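Local structure of benzoylformate Decarboxylase (Polynucleobacter necessarius, 4K9Q) at residues L202-D207 against V268-P273; A230-E235 against G248-G253. The protein is assigned as a thiamine diphosphate- and magnesium-dependent benzoylformate decarboxylase, which would convert benzoylformate to benzaldehyde and carbon dioxide. One frame throughout, in Å; residues are numbered along the deposited sequence.

Contact 1 of 2, residues L202-D207 against V268-P273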
# COMPACT_ATOMS: atom_id res chain seq x y z
N LEU A 202 -10.51 11.22 37.30
CA LEU A 202 -9.76 11.74 36.16
C LEU A 202 -8.63 10.80 35.78
O LEU A 202 -7.91 10.31 36.64
CB LEU A 202 -9.21 13.13 36.48
CG LEU A 202 -10.22 14.26 36.65
CD1 LEU A 202 -9.53 15.50 37.19
CD2 LEU A 202 -10.88 14.56 35.33
N ILE A 203 -8.48 10.56 34.48
CA ILE A 203 -7.34 9.81 33.96
C ILE A 203 -6.64 10.71 32.95
O ILE A 203 -7.24 11.13 31.96
CB ILE A 203 -7.78 8.50 33.27
CG1 ILE A 203 -8.51 7.60 34.27
CG2 ILE A 203 -6.56 7.78 32.66
CD1 ILE A 203 -9.04 6.33 33.66
N TYR A 204 -5.38 11.04 33.22
CA TYR A 204 -4.63 11.96 32.36
C TYR A 204 -3.57 11.21 31.55
O TYR A 204 -2.87 10.34 32.08
CB TYR A 204 -3.92 13.03 33.20
CG TYR A 204 -4.78 14.16 33.72
CD1 TYR A 204 -6.16 14.17 33.54
CD2 TYR A 204 -4.20 15.22 34.41
CE1 TYR A 204 -6.94 15.23 34.02
CE2 TYR A 204 -4.97 16.27 34.89
CZ TYR A 204 -6.33 16.27 34.70
OH TYR A 204 -7.07 17.32 35.18
N GLY A 205 -3.45 11.57 30.28
CA GLY A 205 -2.42 11.01 29.42
C GLY A 205 -1.47 12.06 28.89
O GLY A 205 -1.59 13.26 29.19
N SER A 206 -0.54 11.62 28.06
CA SER A 206 0.61 12.45 27.70
C SER A 206 0.38 13.58 26.70
O SER A 206 1.30 14.36 26.47
CB SER A 206 1.77 11.57 27.27
OG SER A 206 2.12 10.72 28.36
N ASP A 207 -0.82 13.70 26.13
CA ASP A 207 -1.12 14.88 25.31
C ASP A 207 -0.93 16.12 26.18
O ASP A 207 -0.55 17.19 25.69
CB ASP A 207 -2.57 14.87 24.79
CG ASP A 207 -2.83 13.81 23.72
OD1 ASP A 207 -1.89 13.08 23.32
OD2 ASP A 207 -4.01 13.73 23.29
N VAL A 268 -13.32 10.37 33.48
CA VAL A 268 -12.96 11.45 32.57
C VAL A 268 -11.50 11.30 32.12
O VAL A 268 -10.57 11.54 32.89
CB VAL A 268 -13.17 12.83 33.23
CG1 VAL A 268 -12.87 13.95 32.23
CG2 VAL A 268 -14.61 12.96 33.74
N VAL A 269 -11.31 10.91 30.86
CA VAL A 269 -9.97 10.67 30.33
C VAL A 269 -9.53 11.84 29.45
O VAL A 269 -10.16 12.13 28.43
CB VAL A 269 -9.94 9.39 29.47
CG1 VAL A 269 -8.52 9.08 29.02
CG2 VAL A 269 -10.55 8.21 30.25
N ILE A 270 -8.45 12.51 29.85
CA ILE A 270 -7.96 13.66 29.09
C ILE A 270 -6.57 13.41 28.52
O ILE A 270 -5.61 13.22 29.28
CB ILE A 270 -7.98 14.95 29.95
CG1 ILE A 270 -9.40 15.22 30.46
CG2 ILE A 270 -7.48 16.14 29.14
CD1 ILE A 270 -9.48 16.44 31.35
N GLY A 271 -6.45 13.39 27.20
CA GLY A 271 -5.15 13.33 26.54
C GLY A 271 -4.53 11.94 26.43
O GLY A 271 -3.30 11.79 26.39
N ALA A 272 -5.39 10.93 26.34
CA ALA A 272 -4.94 9.54 26.31
C ALA A 272 -5.82 8.67 25.43
O ALA A 272 -7.00 8.96 25.24
CB ALA A 272 -4.96 8.98 27.73
N PRO A 273 -5.24 7.58 24.92
CA PRO A 273 -6.03 6.48 24.35
C PRO A 273 -6.96 5.89 25.42
O PRO A 273 -6.69 5.97 26.62
CB PRO A 273 -4.98 5.43 23.99
CG PRO A 273 -3.66 6.15 23.98
CD PRO A 273 -3.80 7.26 24.98
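With chi1 at -67° and its chain extended beyond, Leu202 lies beside Val268 and brings its CD2 to 3.6 Å from Val268 CB, with Val268 CG1 meeting the same leucine branch. Tyr204 keeps CG anti to its carbonyl carbon (chi1 -78°), which lays the ring alongside Ile270; its CE1 stands 3.9 Å from Ile270 CD1, an oblique approach. These four side chains share one face of the sheet, covered by helix 214-224, where Phe220 packs on Leu202, Tyr204 and Ile270. On the other face Ile203 CB meets Val269 CG2. Branched aliphatic residues suit such neighbouring parallel strands, which are joined by backbone hydrogen bonds from Ile203 N to Val268 O, from Ile270 N to Ile203 O (2.8 Å) and from Gly205 N to Ile270 O.

Beyond the strands the chains turn tightly. Gly205, having no side chain, lets Ala272 CB come to 3.7 Å from its CA, with the carbonyl of Gly271 also close. Gly271 itself has a positive phi of 82°, a backbone shape glycine adopts easily. Asp207 N, at the start of helix 207-210, donates to Gly271 O (3.1 Å) in the carbonyl plane, on a lone pair. Asp207 OD2 lies 3.5 Å from Gly271 CA and accepts from Asp297 N, while OD1 forms salt bridges with Lys89 and Arg210. Tyr204 OH, at the end of an otherwise apolar ring, bonds to Gly217 O. The buried Tyr204 hydroxyl and Asp207 carboxylate are thus both paired, and the two basic partners probably stabilise the carboxylate in its charged form.

Contact 2 of 2, residues A230-E235 against G248-G253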
# COMPACT_ATOMS: atom_id res chain seq x y z
N ALA A 230 -2.65 8.41 36.24
CA ALA A 230 -2.00 8.46 34.94
C ALA A 230 -2.52 7.29 34.10
O ALA A 230 -2.66 6.17 34.59
CB ALA A 230 -0.48 8.41 35.08
N ALA A 231 -2.82 7.56 32.83
CA ALA A 231 -3.22 6.50 31.91
C ALA A 231 -2.15 5.40 31.86
O ALA A 231 -0.98 5.68 32.11
CB ALA A 231 -3.47 7.07 30.53
N PRO A 232 -2.54 4.16 31.54
CA PRO A 232 -1.54 3.09 31.42
C PRO A 232 -0.51 3.44 30.35
O PRO A 232 -0.86 3.99 29.30
CB PRO A 232 -2.36 1.87 30.97
CG PRO A 232 -3.60 2.46 30.34
CD PRO A 232 -3.89 3.70 31.14
N PHE A 233 0.76 3.14 30.63
CA PHE A 233 1.81 3.39 29.65
C PHE A 233 1.84 4.83 29.15
O PHE A 233 2.01 5.09 27.95
CB PHE A 233 1.72 2.39 28.50
CG PHE A 233 2.25 1.04 28.86
CD1 PHE A 233 3.61 0.80 28.82
CD2 PHE A 233 1.40 0.02 29.28
CE1 PHE A 233 4.12 -0.44 29.18
CE2 PHE A 233 1.91 -1.22 29.64
CZ PHE A 233 3.27 -1.44 29.60
N ALA A 234 1.68 5.77 30.07
CA ALA A 234 1.84 7.18 29.73
C ALA A 234 3.33 7.48 29.58
O ALA A 234 4.09 7.41 30.54
CB ALA A 234 1.21 8.07 30.80
N GLU A 235 3.71 7.83 28.35
CA GLU A 235 5.10 8.01 27.96
C GLU A 235 5.75 9.21 28.64
O GLU A 235 6.98 9.25 28.79
CB GLU A 235 5.18 8.16 26.44
CG GLU A 235 4.40 9.36 25.88
CD GLU A 235 2.99 9.02 25.43
OE1 GLU A 235 2.33 8.14 26.04
OE2 GLU A 235 2.52 9.65 24.47
N GLY A 248 -1.75 7.37 41.26
CA GLY A 248 -0.69 6.53 40.72
C GLY A 248 -0.94 6.26 39.24
O GLY A 248 -1.76 6.92 38.62
N ALA A 249 -0.22 5.29 38.69
CA ALA A 249 -0.35 4.90 37.29
C ALA A 249 -1.26 3.70 37.19
O ALA A 249 -1.11 2.74 37.96
CB ALA A 249 1.02 4.56 36.71
N LEU A 250 -2.20 3.72 36.26
CA LEU A 250 -3.11 2.60 36.11
C LEU A 250 -2.39 1.40 35.50
O LEU A 250 -1.47 1.56 34.69
CB LEU A 250 -4.33 2.97 35.25
CG LEU A 250 -5.34 3.92 35.90
CD1 LEU A 250 -6.28 4.48 34.83
CD2 LEU A 250 -6.11 3.21 37.01
N THR A 251 -2.80 0.21 35.92
CA THR A 251 -2.28 -1.01 35.32
C THR A 251 -2.87 -1.14 33.93
O THR A 251 -3.79 -0.40 33.56
CB THR A 251 -2.66 -2.23 36.17
OG1 THR A 251 -4.09 -2.32 36.26
CG2 THR A 251 -2.06 -2.08 37.58
N SER A 252 -2.36 -2.08 33.15
CA SER A 252 -2.64 -2.09 31.71
C SER A 252 -3.45 -3.30 31.21
O SER A 252 -3.46 -3.58 30.00
CB SER A 252 -1.34 -1.95 30.93
OG SER A 252 -0.41 -2.95 31.30
N GLY A 253 -4.13 -4.00 32.11
CA GLY A 253 -5.09 -5.02 31.70
C GLY A 253 -6.51 -4.48 31.81
O GLY A 253 -6.80 -3.63 32.64
O HOH W 1 0.64 1.05 32.99
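Ala230 and Ala249 pair as parallel neighbours, their CA atoms 4.6 Å apart, and Ala230 uses both backbone polar atoms: its N donates to Gly248 O (2.9 Å) and its O accepts from Leu250 N (3.0 Å), the latter almost straight at 173°. Gly248 adopts phi 142°, a conformation open to glycine, which has no CB to crowd the preceding carbonyl. Direct backbone bonding stops here. Residues 231-234 form a type II turn with Phe233 in its third position at positive phi, and a water links the segments, accepting from Phe233 N and donating to Leu250 O.

The side chains are small or apolar where the strands end. Pro232 and Leu250 lie side by side, with Pro232 CD 4.2 Å from Leu250 CB, and both pack on Leu257 of helix 254-260; proline's fixed phi suits the second position of the turn. Pro232 CB also rests 3.7 Å from Thr251 O, a buried carbonyl with no polar partner in the model. Farther out, Ser252 sets OG near the plane of the Phe233 ring, at its edge, 3.3 Å from CE2; chi1 of 55° places that hydroxyl between the backbone N and carbonyl carbon. Phe233 also packs on Leu109 of the second subunit.

The sheet's strand order, 3-2-1-4-5-6, is Rossmann-like, and this contact lies at the C-terminal ends of its second and third strands; Phe233's side chain comes to about 6 Å from those of cofactor-binding Gly398 and Ile461 and about 9 Å from bound thiamine diphosphate.

Overall arrangement
Both contacts belong to the central domain's six-stranded parallel sheet, in the order 246-249, 228-230, 201-204, 266-270, 291-296, 309-312. Contact 1 joins the two middle strands and contact 2 an outermost strand to its neighbour; their centres are about 10 Å apart. Along the chain, both segments of contact 2 fall between those of contact 1. The two meet where strand 201-204 adjoins 228-230: Tyr204 O probably accepts a hydrogen bond from Ala231 N, and Ile203 CD1 packs against Leu250 CD1 at 3.5 Å. Contact 1 thus lies in the buried middle of the domain, whereas in contact 2 the loop after strand 228-230 reaches, through Phe233, toward the cofactor site and packs on the second subunit.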